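Local coordinates for peptidoglycan recognition protein-LC isoform LCx (Drosophila melanogaster, PDB 2F2L) that binds, through its extracellular domain, the monomeric peptidoglycan fragment known as tracheal cytotoxin and probably takes part in sensing bacteria for innate immunity, at residues E152-K155 with I156-W160. Numbering follows the deposited sequence.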
ATOM      1  N   GLU B 152     -13.301  -5.614  10.910  1.00 18.32           N
ATOM      2  CA  GLU B 152     -14.402  -6.531  10.567  1.00 18.20           C
ATOM      3  C   GLU B 152     -13.917  -7.964  10.505  1.00 18.12           C
ATOM      4  O   GLU B 152     -14.645  -8.872  10.886  1.00 17.86           O
ATOM      5  CB  GLU B 152     -15.102  -6.148   9.252  1.00 18.13           C
ATOM      6  CG  GLU B 152     -15.925  -4.880   9.327  1.00 18.49           C
ATOM      7  CD  GLU B 152     -16.975  -4.915  10.447  1.00 21.85           C
ATOM      8  OE1 GLU B 152     -17.736  -5.903  10.544  1.00 22.10           O
ATOM      9  OE2 GLU B 152     -17.040  -3.945  11.237  1.00 22.98           O
ATOM     10  N   LEU B 153     -12.694  -8.172  10.021  1.00 18.19           N
ATOM     11  CA  LEU B 153     -12.124  -9.514  10.023  1.00 18.30           C
ATOM     12  C   LEU B 153     -11.753  -9.934  11.451  1.00 17.96           C
ATOM     13  O   LEU B 153     -12.011 -11.070  11.867  1.00 17.29           O
ATOM     14  CB  LEU B 153     -10.924  -9.595   9.086  1.00 18.48           C
ATOM     15  CG  LEU B 153     -10.152 -10.909   9.047  1.00 18.00           C
ATOM     16  CD1 LEU B 153     -11.052 -12.104   8.992  1.00 18.13           C
ATOM     17  CD2 LEU B 153      -9.196 -10.889   7.853  1.00 18.04           C
ATOM     18  N   TYR B 154     -11.184  -9.014  12.216  1.00 18.22           N
ATOM     19  CA  TYR B 154     -10.840  -9.307  13.611  1.00 18.57           C
ATOM     20  C   TYR B 154     -12.061  -9.671  14.441  1.00 18.74           C
ATOM     21  O   TYR B 154     -12.012 -10.609  15.235  1.00 19.18           O
ATOM     22  CB  TYR B 154     -10.124  -8.135  14.264  1.00 18.47           C
ATOM     23  CG  TYR B 154      -9.583  -8.442  15.636  1.00 17.65           C
ATOM     24  CD1 TYR B 154      -8.584  -9.375  15.811  1.00 18.96           C
ATOM     25  CD2 TYR B 154     -10.059  -7.778  16.759  1.00 19.65           C
ATOM     26  CE1 TYR B 154      -8.068  -9.649  17.077  1.00 18.20           C
ATOM     27  CE2 TYR B 154      -9.549  -8.036  18.016  1.00 17.69           C
ATOM     28  CZ  TYR B 154      -8.558  -8.973  18.169  1.00 17.75           C
ATOM     29  OH  TYR B 154      -8.052  -9.230  19.414  1.00 17.88           O
ATOM     30  N   LYS B 155     -13.152  -8.933  14.280  1.00 19.53           N
ATOM     31  CA  LYS B 155     -14.372  -9.250  15.019  1.00 20.16           C
ATOM     32  C   LYS B 155     -14.859 -10.677  14.700  1.00 20.54           C
ATOM     33  O   LYS B 155     -15.390 -11.359  15.574  1.00 20.46           O
ATOM     34  CB  LYS B 155     -15.479  -8.224  14.757  1.00 20.13           C
ATOM     35  CG  LYS B 155     -15.276  -6.918  15.477  1.00 20.69           C
ATOM     36  CD  LYS B 155     -16.552  -6.068  15.499  1.00 20.94           C
ATOM     37  CE  LYS B 155     -16.803  -5.344  14.198  1.00 21.83           C
ATOM     38  NZ  LYS B 155     -17.959  -4.400  14.312  1.00 22.29           N
ATOM     39  N   ILE B 156     -14.653 -11.124  13.463  1.00 20.41           N
ATOM     40  CA  ILE B 156     -15.055 -12.478  13.068  1.00 20.77           C
ATOM     41  C   ILE B 156     -14.168 -13.549  13.733  1.00 20.77           C
ATOM     42  O   ILE B 156     -14.676 -14.479  14.356  1.00 20.09           O
ATOM     43  CB  ILE B 156     -15.086 -12.624  11.524  1.00 20.80           C
ATOM     44  CG1 ILE B 156     -16.254 -11.800  10.953  1.00 21.51           C
ATOM     45  CG2 ILE B 156     -15.234 -14.081  11.112  1.00 20.83           C
ATOM     46  CD1 ILE B 156     -16.248 -11.678   9.448  1.00 20.74           C
ATOM     47  N   ILE B 157     -12.849 -13.412  13.618  1.00 21.04           N
ATOM     48  CA  ILE B 157     -11.943 -14.437  14.133  1.00 20.75           C
ATOM     49  C   ILE B 157     -11.919 -14.490  15.679  1.00 20.43           C
ATOM     50  O   ILE B 157     -11.606 -15.534  16.239  1.00 19.95           O
ATOM     51  CB  ILE B 157     -10.484 -14.305  13.587  1.00 21.04           C
ATOM     52  CG1 ILE B 157      -9.762 -13.126  14.235  1.00 21.00           C
ATOM     53  CG2 ILE B 157     -10.469 -14.228  12.053  1.00 21.86           C
ATOM     54  CD1 ILE B 157      -8.358 -12.920  13.723  1.00 20.98           C
ATOM     55  N   LYS B 158     -12.237 -13.378  16.349  1.00 20.00           N
ATOM     56  CA  LYS B 158     -12.406 -13.371  17.809  1.00 20.15           C
ATOM     57  C   LYS B 158     -13.455 -14.372  18.297  1.00 19.73           C
ATOM     58  O   LYS B 158     -13.425 -14.750  19.451  1.00 20.05           O
ATOM     59  CB  LYS B 158     -12.805 -11.986  18.332  1.00 20.01           C
ATOM     60  CG  LYS B 158     -11.649 -11.132  18.773  1.00 21.13           C
ATOM     61  CD  LYS B 158     -12.119  -9.857  19.494  1.00 20.58           C
ATOM     62  CE  LYS B 158     -12.661 -10.167  20.880  1.00 21.02           C
ATOM     63  NZ  LYS B 158     -12.541  -9.006  21.807  1.00 21.54           N
ATOM     64  N   LYS B 159     -14.393 -14.762  17.436  1.00 19.70           N
ATOM     65  CA  LYS B 159     -15.431 -15.740  17.786  1.00 19.67           C
ATOM     66  C   LYS B 159     -15.110 -17.170  17.352  1.00 19.67           C
ATOM     67  O   LYS B 159     -15.934 -18.068  17.546  1.00 19.64           O
ATOM     68  CB  LYS B 159     -16.761 -15.334  17.171  1.00 19.68           C
ATOM     69  CG  LYS B 159     -17.308 -14.030  17.701  1.00 19.96           C
ATOM     70  CD  LYS B 159     -18.316 -13.472  16.731  1.00 20.38           C
ATOM     71  CE  LYS B 159     -19.075 -12.288  17.294  1.00 20.39           C
ATOM     72  NZ  LYS B 159     -19.369 -11.327  16.202  1.00 21.82           N
ATOM     73  N   TRP B 160     -13.932 -17.380  16.768  1.00 19.14           N
ATOM     74  CA  TRP B 160     -13.493 -18.718  16.391  1.00 19.57           C
ATOM     75  C   TRP B 160     -12.946 -19.471  17.609  1.00 19.63           C
ATOM     76  O   TRP B 160     -12.308 -18.872  18.484  1.00 19.61           O
ATOM     77  CB  TRP B 160     -12.437 -18.647  15.282  1.00 19.84           C
ATOM     78  CG  TRP B 160     -12.985 -18.274  13.924  1.00 20.16           C
ATOM     79  CD1 TRP B 160     -14.265 -17.881  13.626  1.00 20.27           C
ATOM     80  CD2 TRP B 160     -12.258 -18.237  12.685  1.00 20.29           C
ATOM     81  NE1 TRP B 160     -14.378 -17.635  12.285  1.00 20.53           N
ATOM     82  CE2 TRP B 160     -13.161 -17.839  11.684  1.00 19.90           C
ATOM     83  CE3 TRP B 160     -10.929 -18.519  12.327  1.00 20.63           C
ATOM     84  CZ2 TRP B 160     -12.783 -17.702  10.339  1.00 20.68           C
ATOM     85  CZ3 TRP B 160     -10.553 -18.380  10.995  1.00 20.29           C
ATOM     86  CH2 TRP B 160     -11.476 -17.980  10.018  1.00 20.62           C
TER
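The carbonyl oxygen of Leu153 takes two backbone N-H groups in the short helix 151-157 of this amidase-like peptidoglycan recognition domain. Ile157 N reaches Leu153 O at 3.0 Å in a nearly straight bond (165°), whereas the bond from Ile156 N is weak and strongly bent; Ile156 N also bonds weakly to Glu152 O. One residue on, Lys158 N closes on Tyr154 O at 3.0 Å, and the backbone from Ile157 to Trp160 forms a type I beta turn.

Leu153 and Ile157 lie on the buried side of the helix, against Ile30 of strand 25-32. They meet through Leu153 CD1 and Ile157 CG2, 3.8 Å apart. With CG anti to the backbone N (chi1 -172°), the Tyr154 ring points outward and leans toward Lys158. Lys158 CG sits over one face of that ring, toward its rim, in a CH-pi contact 4.0 Å from the Tyr154 centroid, and Lys158 CD passes Tyr154 CE2 at 3.5 Å. On the outer side, Lys155 NZ forms a weakly hydrogen-bonded salt bridge with Glu152 OE2. Past the turn, Trp160 packs on helix 112-127, and Ile157 CA lies 3.9 Å above the plane of the Trp160 indole, offset toward the rim.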